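Local coordinates for malate oxidoreductase (Thermotoga maritima, PDB 1VL6), which probably catalyses the NAD-dependent oxidative decarboxylation of malate to pyruvate and carbon dioxide, as malic enzymes do, at residues G144-F149 with C236-H241; R150-L155 with D167-A172; D256-L261 with I281-R286; D265-V270 with V297-P302. All blocks are in the same frame, centred on the assembly; numbering follows the deposited sequence.

Interaction 1 of 4, residues G144-F149 with C236-H241; sequences GAPKCF and CLNEYH
Phe149 and Tyr240 bring their rings together where the first turns of two helices meet: helix 147-158, in the N-terminal malic enzyme family region, and helix 239-246, in the NAD-binding region with its Rossmann-type fold. The ring centroids of Phe149 and Tyr240 are 4.5 Å apart and the planes lie at 38°, an oblique pairing that is neither a parallel stack nor a T-shape. Phe149 works on one face of the tyrosine at two points. Its CD2 sits above the middle of the ring, 3.6 Å from Tyr240 CG, while its CB makes a CH-pi contact 3.9 Å from the Tyr240 centroid. Both residues hold CG opposite the carbonyl carbon and next to the backbone N (chi1 -65° for Phe149, -62° for Tyr240), and the two side chains run past each other in opposite directions. Tyr240 therefore carries its OH to 3.8 Å from Phe149 CB, and Phe149 CE2 comes back toward Tyr240 CB. The ring of Tyr205 meets Phe149 as well. Pro146, which follows a cis peptide bond, approaches the tyrosine obliquely: its CB is 3.7 Å from Tyr240 CD2, and the same carbon lies 3.9 Å from Asn238 ND2. Glu239 OE1 lies beyond the other tyrosine face, toward the rim. Asn238 is the N-cap of helix 239-246, and its OD1 accepts from His241 N at 3.1 Å and, weakly, from Tyr240 N. That oxygen also lies at the edge of the Tyr240 ring, in the ring plane.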
loop_
_atom_site.group_PDB
_atom_site.type_symbol
_atom_site.label_atom_id
_atom_site.label_comp_id
_atom_site.label_asym_id
_atom_site.label_seq_id
_atom_site.Cartn_x
_atom_site.Cartn_y
_atom_site.Cartn_z
ATOM N N GLY A 144 -25.858 -4.763 20.987
ATOM C CA GLY A 144 -27.278 -5.099 21.125
ATOM C C GLY A 144 -28.195 -4.011 21.639
ATOM O O GLY A 144 -27.748 -3.072 22.335
ATOM N N ALA A 145 -29.478 -4.164 21.322
ATOM C CA ALA A 145 -30.539 -3.330 21.884
ATOM C C ALA A 145 -31.068 -4.009 23.132
ATOM O O ALA A 145 -30.923 -5.221 23.288
ATOM C CB ALA A 145 -31.658 -3.121 20.871
ATOM N N PRO A 146 -31.605 -3.261 24.083
ATOM C CA PRO A 146 -31.715 -1.824 24.058
ATOM C C PRO A 146 -30.464 -1.042 24.593
ATOM O O PRO A 146 -30.468 0.190 24.568
ATOM C CB PRO A 146 -32.895 -1.600 25.002
ATOM C CG PRO A 146 -32.667 -2.577 26.043
ATOM C CD PRO A 146 -32.101 -3.797 25.356
ATOM N N LYS A 147 -29.407 -1.702 25.040
ATOM C CA LYS A 147 -28.310 -0.901 25.562
ATOM C C LYS A 147 -27.716 0.050 24.518
ATOM O O LYS A 147 -27.202 1.109 24.870
ATOM C CB LYS A 147 -27.234 -1.761 26.238
ATOM C CG LYS A 147 -26.183 -2.339 25.330
ATOM C CD LYS A 147 -25.392 -3.463 26.016
ATOM C CE LYS A 147 -24.313 -4.077 25.088
ATOM N NZ LYS A 147 -23.605 -5.242 25.782
ATOM N N CYS A 148 -27.802 -0.289 23.240
ATOM C CA CYS A 148 -27.205 0.561 22.229
ATOM C C CYS A 148 -27.940 1.910 22.105
ATOM O O CYS A 148 -27.442 2.862 21.541
ATOM C CB CYS A 148 -27.205 -0.171 20.876
ATOM S SG CYS A 148 -28.876 -0.513 20.363
ATOM N N PHE A 149 -29.151 2.000 22.586
ATOM C CA PHE A 149 -29.826 3.272 22.467
ATOM C C PHE A 149 -29.124 4.314 23.337
ATOM O O PHE A 149 -28.726 5.388 22.870
ATOM C CB PHE A 149 -31.294 3.126 22.878
ATOM C CG PHE A 149 -32.107 2.226 21.959
ATOM C CD1 PHE A 149 -32.156 2.460 20.610
ATOM C CD2 PHE A 149 -32.822 1.152 22.465
ATOM C CE1 PHE A 149 -32.911 1.638 19.776
ATOM C CE2 PHE A 149 -33.589 0.334 21.633
ATOM C CZ PHE A 149 -33.639 0.576 20.304
ATOM N N CYS A 236 -45.051 -4.156 25.687
ATOM C CA CYS A 236 -43.927 -3.243 25.949
ATOM C C CYS A 236 -42.801 -3.816 26.809
ATOM O O CYS A 236 -42.781 -3.752 28.106
ATOM C CB CYS A 236 -44.468 -1.917 26.434
ATOM S SG CYS A 236 -45.273 -1.198 24.970
ATOM N N LEU A 237 -41.851 -4.343 26.007
ATOM C CA LEU A 237 -40.735 -5.172 26.472
ATOM C C LEU A 237 -39.644 -4.332 27.126
ATOM O O LEU A 237 -38.913 -4.867 27.944
ATOM C CB LEU A 237 -40.169 -6.059 25.330
ATOM C CG LEU A 237 -41.073 -6.973 24.447
ATOM C CD1 LEU A 237 -40.456 -8.367 24.311
ATOM C CD2 LEU A 237 -42.514 -7.153 24.935
ATOM N N ASN A 238 -39.528 -3.047 26.772
ATOM C CA ASN A 238 -38.748 -2.094 27.552
ATOM C C ASN A 238 -39.368 -0.727 27.488
ATOM O O ASN A 238 -40.353 -0.517 26.812
ATOM C CB ASN A 238 -37.255 -2.020 27.117
ATOM C CG ASN A 238 -37.059 -2.140 25.590
ATOM O OD1 ASN A 238 -37.477 -1.120 24.844
ATOM N ND2 ASN A 238 -36.490 -3.119 25.107
ATOM N N GLU A 239 -38.773 0.204 28.215
ATOM C CA GLU A 239 -39.061 1.622 28.059
ATOM C C GLU A 239 -39.079 2.108 26.598
ATOM O O GLU A 239 -39.838 3.019 26.266
ATOM C CB GLU A 239 -38.089 2.482 28.917
ATOM C CG GLU A 239 -36.722 1.850 29.210
ATOM C CD GLU A 239 -35.624 2.862 29.507
ATOM O OE1 GLU A 239 -35.715 4.038 29.086
ATOM O OE2 GLU A 239 -34.633 2.472 30.140
ATOM N N TYR A 240 -38.261 1.536 25.721
ATOM C CA TYR A 240 -38.166 2.075 24.352
ATOM C C TYR A 240 -39.384 1.668 23.508
ATOM O O TYR A 240 -39.798 2.396 22.605
ATOM C CB TYR A 240 -36.816 1.703 23.689
ATOM C CG TYR A 240 -35.588 2.270 24.421
ATOM C CD1 TYR A 240 -35.173 3.563 24.179
ATOM C CD2 TYR A 240 -34.882 1.525 25.398
ATOM C CE1 TYR A 240 -34.084 4.111 24.856
ATOM C CE2 TYR A 240 -33.791 2.072 26.080
ATOM C CZ TYR A 240 -33.410 3.379 25.794
ATOM O OH TYR A 240 -32.348 4.011 26.403
ATOM N N HIS A 241 -39.949 0.511 23.802
ATOM C CA HIS A 241 -41.164 0.069 23.156
ATOM C C HIS A 241 -42.330 0.926 23.648
ATOM O O HIS A 241 -43.209 1.320 22.899
ATOM C CB HIS A 241 -41.408 -1.411 23.485
ATOM C CG HIS A 241 -40.502 -2.350 22.762
ATOM N ND1 HIS A 241 -40.654 -3.720 22.825
ATOM C CD2 HIS A 241 -39.468 -2.121 21.914
ATOM C CE1 HIS A 241 -39.744 -4.290 22.054
ATOM N NE2 HIS A 241 -39.022 -3.343 21.475
#

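Interaction 2 of 4, residues R150-L155 with D167-A172; sequences RILQRL and DQQGTA
Two successive helices of an alpha/beta layer pack here through one leucine: Leu152 of helix 147-158 pushes its branched end between Gln168 and Gln169 near the start of helix 166-186. CD2 does most of the touching. It stands over the flat face of the Gln169 amide, 3.6 Å from Gln169 CD, and it also lies above the amide of Gln168, 3.9 Å from Gln168 CD. The other methyl, CD1, comes to 3.9 Å from Gln169 OE1, and Leu152 CB lies 3.8 Å from Gln168 NE2. The leucine reaches this slot with CG extended opposite the backbone N (chi1 180°), and the two glutamines come to meet it with chains extended beyond CG. Helix 147-158 is the crossover helix of a beta-alpha-beta unit, linking strand 137-140 to its parallel neighbour 163-165; Leu152 also rests on Leu140 and Val163 from those strands. Helix 166-186 begins straight after strand 163-165, with a wider pi-type turn at 167-170. Three polar atoms of these amides have partners outside the two segments. Gln168 NE2 donates to Cys148 O and His165 ND1, while its OE1 accepts from Asn206 ND2, so the plane of this buried amide is held from both ends. Gln169 OE1 takes the backbone N-H of His165, which steadies the face offered to Leu152 CD2.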
loop_
_atom_site.group_PDB
_atom_site.type_symbol
_atom_site.label_atom_id
_atom_site.label_comp_id
_atom_site.label_asym_id
_atom_site.label_seq_id
_atom_site.Cartn_x
_atom_site.Cartn_y
_atom_site.Cartn_z
ATOM N N ARG A 150 -28.948 3.960 24.606
ATOM C CA ARG A 150 -28.307 4.834 25.589
ATOM C C ARG A 150 -26.861 5.071 25.163
ATOM O O ARG A 150 -26.368 6.207 25.268
ATOM C CB ARG A 150 -28.339 4.212 26.998
ATOM C CG ARG A 150 -29.215 4.904 28.069
ATOM C CD ARG A 150 -29.427 4.063 29.416
ATOM N NE ARG A 150 -30.624 3.179 29.417
ATOM C CZ ARG A 150 -30.699 1.868 28.999
ATOM N NH1 ARG A 150 -29.655 1.198 28.511
ATOM N NH2 ARG A 150 -31.862 1.211 29.065
ATOM N N ILE A 151 -26.194 4.020 24.660
ATOM C CA ILE A 151 -24.787 4.165 24.305
ATOM C C ILE A 151 -24.605 5.191 23.177
ATOM O O ILE A 151 -23.782 6.108 23.270
ATOM C CB ILE A 151 -24.162 2.816 23.952
ATOM C CG1 ILE A 151 -24.113 1.931 25.198
ATOM C CG2 ILE A 151 -22.744 3.005 23.405
ATOM C CD1 ILE A 151 -23.616 0.536 24.934
ATOM N N LEU A 152 -25.388 5.063 22.121
ATOM C CA LEU A 152 -25.313 6.042 21.045
ATOM C C LEU A 152 -25.596 7.463 21.524
ATOM O O LEU A 152 -24.886 8.369 21.207
ATOM C CB LEU A 152 -26.273 5.695 19.915
ATOM C CG LEU A 152 -26.262 6.673 18.743
ATOM C CD1 LEU A 152 -24.858 6.671 18.163
ATOM C CD2 LEU A 152 -27.303 6.270 17.699
ATOM N N GLN A 153 -26.670 7.634 22.272
ATOM C CA GLN A 153 -27.109 8.940 22.659
ATOM C C GLN A 153 -26.056 9.605 23.526
ATOM O O GLN A 153 -25.707 10.766 23.306
ATOM C CB GLN A 153 -28.425 8.840 23.392
ATOM C CG GLN A 153 -29.042 10.200 23.763
ATOM C CD GLN A 153 -29.529 10.227 25.215
ATOM O OE1 GLN A 153 -28.714 10.288 26.176
ATOM N NE2 GLN A 153 -30.852 10.169 25.386
ATOM N N ARG A 154 -25.537 8.861 24.501
ATOM C CA ARG A 154 -24.585 9.443 25.430
ATOM C C ARG A 154 -23.302 9.847 24.715
ATOM O O ARG A 154 -22.786 10.935 24.938
ATOM C CB ARG A 154 -24.264 8.491 26.569
ATOM C CG ARG A 154 -25.414 8.221 27.511
ATOM C CD ARG A 154 -25.533 9.153 28.690
ATOM N NE ARG A 154 -24.297 9.146 29.462
ATOM C CZ ARG A 154 -23.990 8.236 30.393
ATOM N NH1 ARG A 154 -24.824 7.261 30.718
ATOM N NH2 ARG A 154 -22.821 8.299 30.991
ATOM N N LEU A 155 -22.790 8.971 23.872
ATOM C CA LEU A 155 -21.522 9.224 23.230
ATOM C C LEU A 155 -21.662 10.374 22.255
ATOM O O LEU A 155 -20.781 11.252 22.175
ATOM C CB LEU A 155 -20.998 7.963 22.528
ATOM C CG LEU A 155 -20.640 6.820 23.492
ATOM C CD1 LEU A 155 -20.307 5.541 22.741
ATOM C CD2 LEU A 155 -19.499 7.177 24.406
ATOM N N ASP A 167 -26.521 -0.019 12.545
ATOM C CA ASP A 167 -27.754 -0.782 12.644
ATOM C C ASP A 167 -28.918 0.081 13.034
ATOM O O ASP A 167 -30.057 -0.253 12.752
ATOM C CB ASP A 167 -27.583 -1.902 13.670
ATOM C CG ASP A 167 -26.491 -2.889 13.250
ATOM O OD1 ASP A 167 -26.881 -3.632 12.298
ATOM O OD2 ASP A 167 -25.271 -2.909 13.715
ATOM N N GLN A 168 -28.629 1.198 13.670
ATOM C CA GLN A 168 -29.624 2.179 14.016
ATOM C C GLN A 168 -29.768 3.182 12.900
ATOM O O GLN A 168 -30.816 3.238 12.267
ATOM C CB GLN A 168 -29.223 2.896 15.322
ATOM C CG GLN A 168 -29.197 2.032 16.598
ATOM C CD GLN A 168 -29.168 2.882 17.879
ATOM O OE1 GLN A 168 -30.053 3.704 18.096
ATOM N NE2 GLN A 168 -28.175 2.656 18.727
ATOM N N GLN A 169 -28.724 3.986 12.681
ATOM C CA GLN A 169 -28.837 5.206 11.832
ATOM C C GLN A 169 -28.684 4.888 10.343
ATOM O O GLN A 169 -29.373 5.450 9.497
ATOM C CB GLN A 169 -27.848 6.327 12.274
ATOM C CG GLN A 169 -28.052 6.737 13.752
ATOM C CD GLN A 169 -26.875 7.449 14.369
ATOM O OE1 GLN A 169 -25.785 6.894 14.420
ATOM N NE2 GLN A 169 -27.076 8.701 14.804
ATOM N N GLY A 170 -27.794 3.973 10.032
ATOM C CA GLY A 170 -27.596 3.542 8.659
ATOM C C GLY A 170 -28.799 2.808 8.122
ATOM O O GLY A 170 -29.319 3.131 7.054
ATOM N N THR A 171 -29.283 1.831 8.861
ATOM C CA THR A 171 -30.443 1.103 8.406
ATOM C C THR A 171 -31.590 2.027 8.237
ATOM O O THR A 171 -32.335 1.902 7.279
ATOM C CB THR A 171 -30.859 0.075 9.397
ATOM O OG1 THR A 171 -29.779 -0.806 9.661
ATOM C CG2 THR A 171 -31.965 -0.830 8.802
ATOM N N ALA A 172 -31.774 2.948 9.181
ATOM C CA ALA A 172 -32.889 3.881 9.068
ATOM C C ALA A 172 -32.754 4.775 7.821
ATOM O O ALA A 172 -33.717 5.044 7.142
ATOM C CB ALA A 172 -32.992 4.724 10.321
#

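Interaction 3 of 4, residues D256-L261 with I281-R286; sequences DLETAL and IKKMSR
Glu258 and Lys283 close a salt bridge between helix 257-261 and the turn that follows helix 278-281. From CB the glutamate chain runs outward with CG opposite the backbone N (chi1 -171°) and stays extended beyond it. Its CG already lies 3.8 Å from Lys283 NZ, and CD is 3.7 Å away from that nitrogen. At the tip, Glu258 OE2 takes a hydrogen bond from Lys283 NZ at 2.7 Å on its anti lone pair, the one turned away from OE1. Lys283 meets it by bending at chi3 (-63°), which swings NZ across to the carboxylate. Trp280 also touches the Glu258 side chain. The helix belongs to the Rossmann-type NAD-binding domain and leads into strand 266-269, while Ile281 to Met284 form a type I beta turn ahead of strand 289-292. Asp256 is the helix N-cap, with OD1 receiving Thr259 N at 3.0 Å. Replacing Glu258 by an alanine would probably leave the Lys283 ammonium without its carboxylate mate and the lysine chain freer to swing. Deeper in, the backbones come close: Leu261 O receives a CA-H...O contact from Met284 CA at 3.5 Å, with 146° at the hydrogen. Beside it, Leu261 CB packs 4.2 Å from CG of Met284, a selenomethionine in this crystal, whose side chain also rests on Ile290.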
loop_
_atom_site.group_PDB
_atom_site.type_symbol
_atom_site.label_atom_id
_atom_site.label_comp_id
_atom_site.label_asym_id
_atom_site.label_seq_id
_atom_site.Cartn_x
_atom_site.Cartn_y
_atom_site.Cartn_z
ATOM N N ASP A 256 -52.110 -9.161 16.620
ATOM C CA ASP A 256 -50.852 -9.720 16.098
ATOM C C ASP A 256 -50.463 -9.057 14.778
ATOM O O ASP A 256 -51.159 -8.186 14.282
ATOM C CB ASP A 256 -50.942 -11.269 15.959
ATOM C CG ASP A 256 -52.132 -11.723 15.107
ATOM O OD1 ASP A 256 -52.601 -10.885 14.293
ATOM O OD2 ASP A 256 -52.685 -12.872 15.203
ATOM N N LEU A 257 -49.336 -9.469 14.217
ATOM C CA LEU A 257 -48.888 -8.946 12.923
ATOM C C LEU A 257 -49.948 -9.050 11.838
ATOM O O LEU A 257 -50.123 -8.166 11.004
ATOM C CB LEU A 257 -47.618 -9.669 12.490
ATOM C CG LEU A 257 -46.955 -9.254 11.166
ATOM C CD1 LEU A 257 -46.491 -7.829 11.159
ATOM C CD2 LEU A 257 -45.773 -10.156 10.860
ATOM N N GLU A 258 -50.668 -10.147 11.855
ATOM C CA GLU A 258 -51.681 -10.406 10.836
ATOM C C GLU A 258 -52.774 -9.351 10.849
ATOM O O GLU A 258 -53.132 -8.811 9.816
ATOM C CB GLU A 258 -52.266 -11.802 11.001
ATOM C CG GLU A 258 -53.138 -12.174 9.835
ATOM C CD GLU A 258 -53.867 -13.471 10.034
ATOM O OE1 GLU A 258 -53.557 -14.252 10.988
ATOM O OE2 GLU A 258 -54.753 -13.699 9.216
ATOM N N THR A 259 -53.264 -9.047 12.032
ATOM C CA THR A 259 -54.192 -7.945 12.259
ATOM C C THR A 259 -53.636 -6.577 11.786
ATOM O O THR A 259 -54.330 -5.794 11.116
ATOM C CB THR A 259 -54.457 -7.900 13.760
ATOM O OG1 THR A 259 -55.271 -9.021 14.158
ATOM C CG2 THR A 259 -55.258 -6.684 14.144
ATOM N N ALA A 260 -52.377 -6.309 12.117
ATOM C CA ALA A 260 -51.710 -5.064 11.710
ATOM C C ALA A 260 -51.685 -4.876 10.222
ATOM O O ALA A 260 -51.785 -3.747 9.744
ATOM C CB ALA A 260 -50.297 -5.001 12.245
ATOM N N LEU A 261 -51.549 -5.975 9.488
ATOM C CA LEU A 261 -51.361 -5.881 8.067
ATOM C C LEU A 261 -52.648 -5.644 7.306
ATOM O O LEU A 261 -52.584 -5.315 6.144
ATOM C CB LEU A 261 -50.677 -7.126 7.563
ATOM C CG LEU A 261 -49.242 -7.299 8.035
ATOM C CD1 LEU A 261 -48.849 -8.716 7.865
ATOM C CD2 LEU A 261 -48.266 -6.418 7.234
ATOM N N ILE A 281 -50.780 -11.076 2.407
ATOM C CA ILE A 281 -50.524 -10.028 1.428
ATOM C C ILE A 281 -51.785 -9.598 0.721
ATOM O O ILE A 281 -51.952 -8.425 0.413
ATOM C CB ILE A 281 -49.443 -10.467 0.425
ATOM C CG1 ILE A 281 -48.108 -10.538 1.175
ATOM C CG2 ILE A 281 -49.380 -9.457 -0.761
ATOM C CD1 ILE A 281 -46.919 -10.699 0.328
ATOM N N LYS A 282 -52.682 -10.548 0.497
ATOM C CA LYS A 282 -53.916 -10.273 -0.181
ATOM C C LYS A 282 -54.871 -9.468 0.689
ATOM O O LYS A 282 -55.829 -8.938 0.174
ATOM C CB LYS A 282 -54.544 -11.605 -0.631
ATOM C CG LYS A 282 -53.597 -12.392 -1.540
ATOM C CD LYS A 282 -54.223 -13.474 -2.408
ATOM C CE LYS A 282 -53.092 -14.356 -3.068
ATOM N NZ LYS A 282 -53.566 -15.767 -3.297
ATOM N N LYS A 283 -54.640 -9.372 2.000
ATOM C CA LYS A 283 -55.515 -8.563 2.871
ATOM C C LYS A 283 -54.892 -7.212 3.137
ATOM O O LYS A 283 -55.498 -6.388 3.778
ATOM C CB LYS A 283 -55.781 -9.244 4.181
ATOM C CG LYS A 283 -56.411 -10.613 4.025
ATOM C CD LYS A 283 -56.855 -11.208 5.384
ATOM C CE LYS A 283 -55.681 -11.436 6.321
ATOM N NZ LYS A 283 -56.150 -12.137 7.495
HETATM N N MSE A 284 -53.693 -6.973 2.619
HETATM C CA MSE A 284 -53.098 -5.641 2.653
HETATM C C MSE A 284 -53.793 -4.812 1.598
HETATM O O MSE A 284 -54.597 -5.332 0.858
HETATM C CB MSE A 284 -51.580 -5.682 2.353
HETATM C CG MSE A 284 -50.783 -6.444 3.388
HETATM SE SE MSE A 284 -48.898 -6.550 2.996
HETATM C CE MSE A 284 -48.382 -4.577 2.945
ATOM N N SER A 285 -53.472 -3.528 1.481
ATOM C CA SER A 285 -54.116 -2.720 0.444
ATOM C C SER A 285 -53.614 -3.079 -0.942
ATOM O O SER A 285 -52.735 -3.913 -1.102
ATOM C CB SER A 285 -53.867 -1.242 0.709
ATOM O OG SER A 285 -52.453 -0.959 0.552
ATOM N N ARG A 286 -54.146 -2.401 -1.946
ATOM C CA ARG A 286 -53.663 -2.575 -3.322
ATOM C C ARG A 286 -52.219 -2.064 -3.452
ATOM O O ARG A 286 -51.798 -1.158 -2.733
ATOM C CB ARG A 286 -54.582 -1.913 -4.358
ATOM C CG ARG A 286 -55.969 -2.677 -4.585
#

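Interaction 4 of 4, residues D265-V270 with V297-P302; sequences DFFIGV and VPEIDP
Apolar contact comes first: Glu299 CG meets the edge of the Phe267 ring near its plane, and CB lies beside it, farther from that plane. Phe267 CZ is 3.9 Å from Glu299 CG, and Phe267 CE2 is 4.0 Å from Glu299 CB. The phenylalanine reaches out with CG opposite its backbone N (chi1 163°), whereas the glutamate bends at chi2 (89°) and turns its carboxylate toward Gly269, nearly perpendicular to the ring (79° between planes). Polar contacts hold that carboxylate from outside the two segments. Glu299 OE2 is hydrogen-bonded to Ser271 OG, just past the strand, and OE1 accepts from Ala294 N, so both oxygens of this buried carboxylate are held. A leucine in place of Glu299 would probably leave the Ser271 hydroxyl and the Ala294 N-H without this acceptor, loosening the tie between two loops. Val270, beyond the strand end, touches the turn after strand 194-198, whose glycines fit a GxGxxG pattern and which is probably the Rossmann-type glycine-rich loop. Loops gathered at the carboxyl ends of parallel strands are characteristic of a Rossmann fold, consistent with the NAD-binding domain of malic enzymes.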
loop_
_atom_site.group_PDB
_atom_site.type_symbol
_atom_site.label_atom_id
_atom_site.label_comp_id
_atom_site.label_asym_id
_atom_site.label_seq_id
_atom_site.Cartn_x
_atom_site.Cartn_y
_atom_site.Cartn_z
ATOM N N ASP A 265 -50.329 -0.527 3.688
ATOM C CA ASP A 265 -49.688 -0.229 2.421
ATOM C C ASP A 265 -48.238 -0.683 2.366
ATOM O O ASP A 265 -47.726 -1.010 1.297
ATOM C CB ASP A 265 -49.734 1.266 2.193
ATOM C CG ASP A 265 -51.141 1.772 2.115
ATOM O OD1 ASP A 265 -51.707 1.653 1.006
ATOM O OD2 ASP A 265 -51.757 2.261 3.098
ATOM N N PHE A 266 -47.563 -0.670 3.515
ATOM C CA PHE A 266 -46.178 -1.125 3.577
ATOM C C PHE A 266 -45.994 -2.027 4.767
ATOM O O PHE A 266 -46.657 -1.853 5.816
ATOM C CB PHE A 266 -45.234 0.046 3.722
ATOM C CG PHE A 266 -45.225 0.979 2.537
ATOM C CD1 PHE A 266 -46.290 1.828 2.303
ATOM C CD2 PHE A 266 -44.126 1.050 1.709
ATOM C CE1 PHE A 266 -46.274 2.707 1.259
ATOM C CE2 PHE A 266 -44.112 1.923 0.662
ATOM C CZ PHE A 266 -45.181 2.744 0.420
ATOM N N PHE A 267 -45.127 -3.021 4.593
ATOM C CA PHE A 267 -44.626 -3.790 5.699
ATOM C C PHE A 267 -43.150 -3.565 5.663
ATOM O O PHE A 267 -42.521 -3.751 4.601
ATOM C CB PHE A 267 -44.931 -5.287 5.553
ATOM C CG PHE A 267 -44.101 -6.190 6.463
ATOM C CD1 PHE A 267 -44.517 -6.477 7.754
ATOM C CD2 PHE A 267 -42.908 -6.704 6.039
ATOM C CE1 PHE A 267 -43.769 -7.268 8.572
ATOM C CE2 PHE A 267 -42.145 -7.485 6.878
ATOM C CZ PHE A 267 -42.578 -7.772 8.139
ATOM N N ILE A 268 -42.592 -3.174 6.813
ATOM C CA ILE A 268 -41.160 -3.138 6.978
ATOM C C ILE A 268 -40.750 -4.021 8.130
ATOM O O ILE A 268 -41.040 -3.747 9.306
ATOM C CB ILE A 268 -40.717 -1.749 7.230
ATOM C CG1 ILE A 268 -41.345 -0.825 6.165
ATOM C CG2 ILE A 268 -39.244 -1.700 7.146
ATOM C CD1 ILE A 268 -40.719 0.545 6.086
ATOM N N GLY A 269 -40.058 -5.092 7.780
ATOM C CA GLY A 269 -39.644 -6.072 8.738
ATOM C C GLY A 269 -38.157 -6.113 8.890
ATOM O O GLY A 269 -37.398 -6.217 7.912
ATOM N N VAL A 270 -37.741 -6.074 10.146
ATOM C CA VAL A 270 -36.341 -6.034 10.492
ATOM C C VAL A 270 -36.309 -6.962 11.705
ATOM O O VAL A 270 -36.014 -6.543 12.801
ATOM C CB VAL A 270 -36.053 -4.483 10.576
ATOM C CG1 VAL A 270 -36.331 -3.848 11.903
ATOM C CG2 VAL A 270 -34.776 -4.089 9.999
ATOM N N VAL A 297 -32.485 -14.825 6.724
ATOM C CA VAL A 297 -33.679 -15.240 6.003
ATOM C C VAL A 297 -34.749 -14.150 6.072
ATOM O O VAL A 297 -35.085 -13.706 7.169
ATOM C CB VAL A 297 -34.309 -16.408 6.624
ATOM C CG1 VAL A 297 -35.457 -16.890 5.738
ATOM C CG2 VAL A 297 -33.278 -17.493 6.869
ATOM N N PRO A 298 -35.303 -13.708 4.940
ATOM C CA PRO A 298 -36.352 -12.668 4.983
ATOM C C PRO A 298 -37.640 -13.129 5.640
ATOM O O PRO A 298 -37.891 -14.335 5.682
ATOM C CB PRO A 298 -36.580 -12.335 3.503
ATOM C CG PRO A 298 -35.294 -12.781 2.828
ATOM C CD PRO A 298 -34.946 -14.037 3.540
ATOM N N GLU A 299 -38.432 -12.154 6.132
ATOM C CA GLU A 299 -39.727 -12.413 6.763
ATOM C C GLU A 299 -40.677 -13.222 5.849
ATOM O O GLU A 299 -41.507 -14.011 6.339
ATOM C CB GLU A 299 -40.408 -11.116 7.207
ATOM C CG GLU A 299 -39.840 -10.563 8.513
ATOM C CD GLU A 299 -38.656 -9.614 8.329
ATOM O OE1 GLU A 299 -38.071 -9.599 7.230
ATOM O OE2 GLU A 299 -38.303 -8.896 9.312
ATOM N N ILE A 300 -40.539 -13.030 4.535
ATOM C CA ILE A 300 -41.203 -13.903 3.577
ATOM C C ILE A 300 -40.330 -14.050 2.384
ATOM O O ILE A 300 -39.635 -13.115 2.054
ATOM C CB ILE A 300 -42.564 -13.340 3.169
ATOM C CG1 ILE A 300 -43.240 -14.262 2.154
ATOM C CG2 ILE A 300 -42.405 -11.959 2.595
ATOM C CD1 ILE A 300 -44.718 -13.887 1.883
ATOM N N ASP A 301 -40.340 -15.222 1.749
ATOM C CA ASP A 301 -39.540 -15.439 0.566
ATOM C C ASP A 301 -39.975 -14.426 -0.482
ATOM O O ASP A 301 -41.155 -14.217 -0.661
ATOM C CB ASP A 301 -39.705 -16.850 0.036
ATOM C CG ASP A 301 -38.986 -17.054 -1.282
ATOM O OD1 ASP A 301 -37.725 -17.098 -1.304
ATOM O OD2 ASP A 301 -39.619 -17.124 -2.353
ATOM N N PRO A 302 -39.034 -13.743 -1.118
ATOM C CA PRO A 302 -39.390 -12.688 -2.071
ATOM C C PRO A 302 -40.204 -13.154 -3.256
ATOM O O PRO A 302 -41.152 -12.478 -3.633
ATOM C CB PRO A 302 -38.037 -12.109 -2.519
ATOM C CG PRO A 302 -37.032 -12.552 -1.491
ATOM C CD PRO A 302 -37.568 -13.856 -0.924
#

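How the interactions relate
From the N terminus, interaction 1 opens at 144-149 and interaction 2 directly after it on the same helix, 147-158. Interaction 2 closes first, at 167-172, and so nests inside the long loop that interaction 1 closes at 236-241. The two touch: Glu239 OE2 forms a salt bridge with Arg150 NH2. Between them they fasten helix 147-158 to helix 166-186 and to helix 239-246. Interactions 3 and 4 both open after interaction 1 has closed, and they cross each other, since 265-270 falls between 256-261 and 281-286, and 297-302 comes last. Leu257 and Leu261 pack on Phe267, and Ser285 OG meets Asp265 OD1, joining helix, strand and loops within the NAD-binding region.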